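Local coordinates for protein lysine specific cysteine protease (Porphyromonas gingivalis, PDB 3KM5) that forms an adhesin domain of the secreted protease Lys-gingipain, a calcium-binding beta jelly roll that is haemolytic in vitro when isolated, at residues Thr78-Tyr83 / Lys154-Arg159. Sequence-based numbering, arbitrary orientation.
Sequences TKVKYY and KYVAFR
Val-80 reaches across the core of the jelly roll with both methyls: CG1 meets CG1 of Val-156 at 4.5 Å, and CG2 approaches CZ at the rim of the Phe-158 ring, 4.4 Å away. Next along the strand, Lys-81 turns from this interface, and its NZ donates a hydrogen bond to the OH of Tyr-83. Tyr-82 comes back inward. With chi1 at 58°, its CG lies over the backbone, flanked by N and C, which swings one ring face toward Phe-158. CE1 of Phe-158 stands 3.8 Å above the centre of that face, nearly equidistant from all six ring carbons. The rings make a T-shaped pair, Phe-158 giving the edge and Tyr-82 the face, planes at 80° and centroids 5.1 Å apart. Beyond the ring, Tyr-82 OH hydrogen-bonds Tyr-95 OH, tying the phenol to strand 95-100 of the facing sheet; Val-97 of that strand touches Tyr-82, Val-156 and Phe-158. Strands 79-83 and 155-159, of different sheets, run roughly the same way, axes 10.1 Å apart at closest approach and directions 33° apart. Dispersion and the edge-to-face pair thus join these segments, and the one polar group carried inward, the tyrosine hydroxyl, is satisfied by Tyr-95.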
# COMPACT_ATOMS: atom_id res chain seq x y z
N THR A 78 -14.20 -3.48 12.70
CA THR A 78 -15.26 -2.62 12.29
C THR A 78 -14.74 -1.40 11.52
O THR A 78 -15.53 -0.74 10.84
CB THR A 78 -16.05 -2.14 13.49
OG1 THR A 78 -15.15 -1.60 14.48
CG2 THR A 78 -16.80 -3.30 14.16
N LYS A 79 -13.44 -1.09 11.63
CA LYS A 79 -12.86 0.11 11.02
C LYS A 79 -11.41 -0.22 10.66
O LYS A 79 -10.75 -0.94 11.41
CB LYS A 79 -12.89 1.32 11.97
CG LYS A 79 -12.94 2.67 11.25
CD LYS A 79 -14.35 2.98 10.72
CE LYS A 79 -15.19 3.74 11.72
NZ LYS A 79 -16.67 3.72 11.43
N VAL A 80 -10.93 0.27 9.51
CA VAL A 80 -9.49 0.32 9.25
C VAL A 80 -9.10 1.79 8.98
O VAL A 80 -9.78 2.50 8.24
CB VAL A 80 -9.07 -0.66 8.11
CG1 VAL A 80 -9.75 -0.32 6.72
CG2 VAL A 80 -7.54 -0.73 7.99
N LYS A 81 -8.08 2.27 9.68
CA LYS A 81 -7.55 3.59 9.48
C LYS A 81 -6.09 3.41 9.05
O LYS A 81 -5.37 2.57 9.61
CB LYS A 81 -7.67 4.40 10.78
CG LYS A 81 -7.12 5.82 10.64
CD LYS A 81 -5.78 5.97 11.20
CE LYS A 81 -5.86 6.08 12.68
NZ LYS A 81 -4.58 6.54 13.24
N TYR A 82 -5.61 4.21 8.12
CA TYR A 82 -4.27 4.02 7.60
C TYR A 82 -3.80 5.35 7.01
O TYR A 82 -4.58 6.30 6.87
CB TYR A 82 -4.22 2.91 6.53
CG TYR A 82 -5.14 3.18 5.36
CD1 TYR A 82 -4.69 3.81 4.21
CD2 TYR A 82 -6.51 2.89 5.43
CE1 TYR A 82 -5.54 4.09 3.14
CE2 TYR A 82 -7.36 3.16 4.37
CZ TYR A 82 -6.88 3.76 3.24
OH TYR A 82 -7.78 4.03 2.22
N TYR A 83 -2.53 5.38 6.67
CA TYR A 83 -1.90 6.50 5.98
C TYR A 83 -1.27 6.01 4.70
O TYR A 83 -0.65 4.96 4.67
CB TYR A 83 -0.84 7.18 6.88
CG TYR A 83 -1.39 7.63 8.21
CD1 TYR A 83 -1.81 8.92 8.44
CD2 TYR A 83 -1.48 6.72 9.26
CE1 TYR A 83 -2.34 9.31 9.71
CE2 TYR A 83 -2.01 7.08 10.48
CZ TYR A 83 -2.42 8.36 10.71
OH TYR A 83 -2.97 8.70 11.95
N LYS A 154 -13.65 -10.49 7.34
CA LYS A 154 -12.64 -11.41 7.85
C LYS A 154 -11.22 -11.03 7.38
O LYS A 154 -10.26 -11.14 8.13
CB LYS A 154 -12.98 -12.82 7.39
CG LYS A 154 -12.00 -13.91 7.78
CD LYS A 154 -12.64 -15.28 7.51
CE LYS A 154 -11.73 -16.44 7.80
NZ LYS A 154 -12.28 -17.65 7.12
N TYR A 155 -11.10 -10.62 6.12
CA TYR A 155 -9.83 -10.15 5.57
C TYR A 155 -10.04 -8.82 4.93
O TYR A 155 -11.08 -8.58 4.31
CB TYR A 155 -9.27 -11.14 4.53
CG TYR A 155 -9.06 -12.56 5.02
CD1 TYR A 155 -7.93 -12.91 5.77
CD2 TYR A 155 -9.98 -13.56 4.74
CE1 TYR A 155 -7.73 -14.20 6.20
CE2 TYR A 155 -9.78 -14.87 5.19
CZ TYR A 155 -8.66 -15.18 5.92
OH TYR A 155 -8.51 -16.50 6.32
N VAL A 156 -9.04 -7.96 5.06
CA VAL A 156 -9.01 -6.66 4.44
C VAL A 156 -7.86 -6.66 3.43
O VAL A 156 -6.75 -7.09 3.76
CB VAL A 156 -8.83 -5.56 5.49
CG1 VAL A 156 -8.62 -4.18 4.80
CG2 VAL A 156 -10.02 -5.51 6.45
N ALA A 157 -8.13 -6.22 2.22
CA ALA A 157 -7.12 -6.14 1.18
C ALA A 157 -6.96 -4.71 0.69
O ALA A 157 -7.94 -3.96 0.62
CB ALA A 157 -7.52 -7.02 -0.02
N PHE A 158 -5.74 -4.34 0.34
CA PHE A 158 -5.44 -3.11 -0.39
C PHE A 158 -5.01 -3.54 -1.78
O PHE A 158 -4.12 -4.40 -1.95
CB PHE A 158 -4.33 -2.32 0.31
CG PHE A 158 -4.70 -1.83 1.64
CD1 PHE A 158 -5.16 -0.52 1.80
CD2 PHE A 158 -4.58 -2.63 2.75
CE1 PHE A 158 -5.53 -0.04 3.04
CE2 PHE A 158 -4.94 -2.16 4.00
CZ PHE A 158 -5.41 -0.85 4.15
N ARG A 159 -5.64 -2.95 -2.79
CA ARG A 159 -5.47 -3.37 -4.17
C ARG A 159 -5.00 -2.17 -4.97
O ARG A 159 -5.73 -1.20 -5.10
CB ARG A 159 -6.77 -3.92 -4.74
CG ARG A 159 -6.64 -4.49 -6.14
CD ARG A 159 -8.00 -4.84 -6.65
NE ARG A 159 -8.01 -5.33 -8.02
CZ ARG A 159 -9.11 -5.58 -8.74
NH1 ARG A 159 -10.32 -5.36 -8.21
NH2 ARG A 159 -8.99 -6.03 -9.97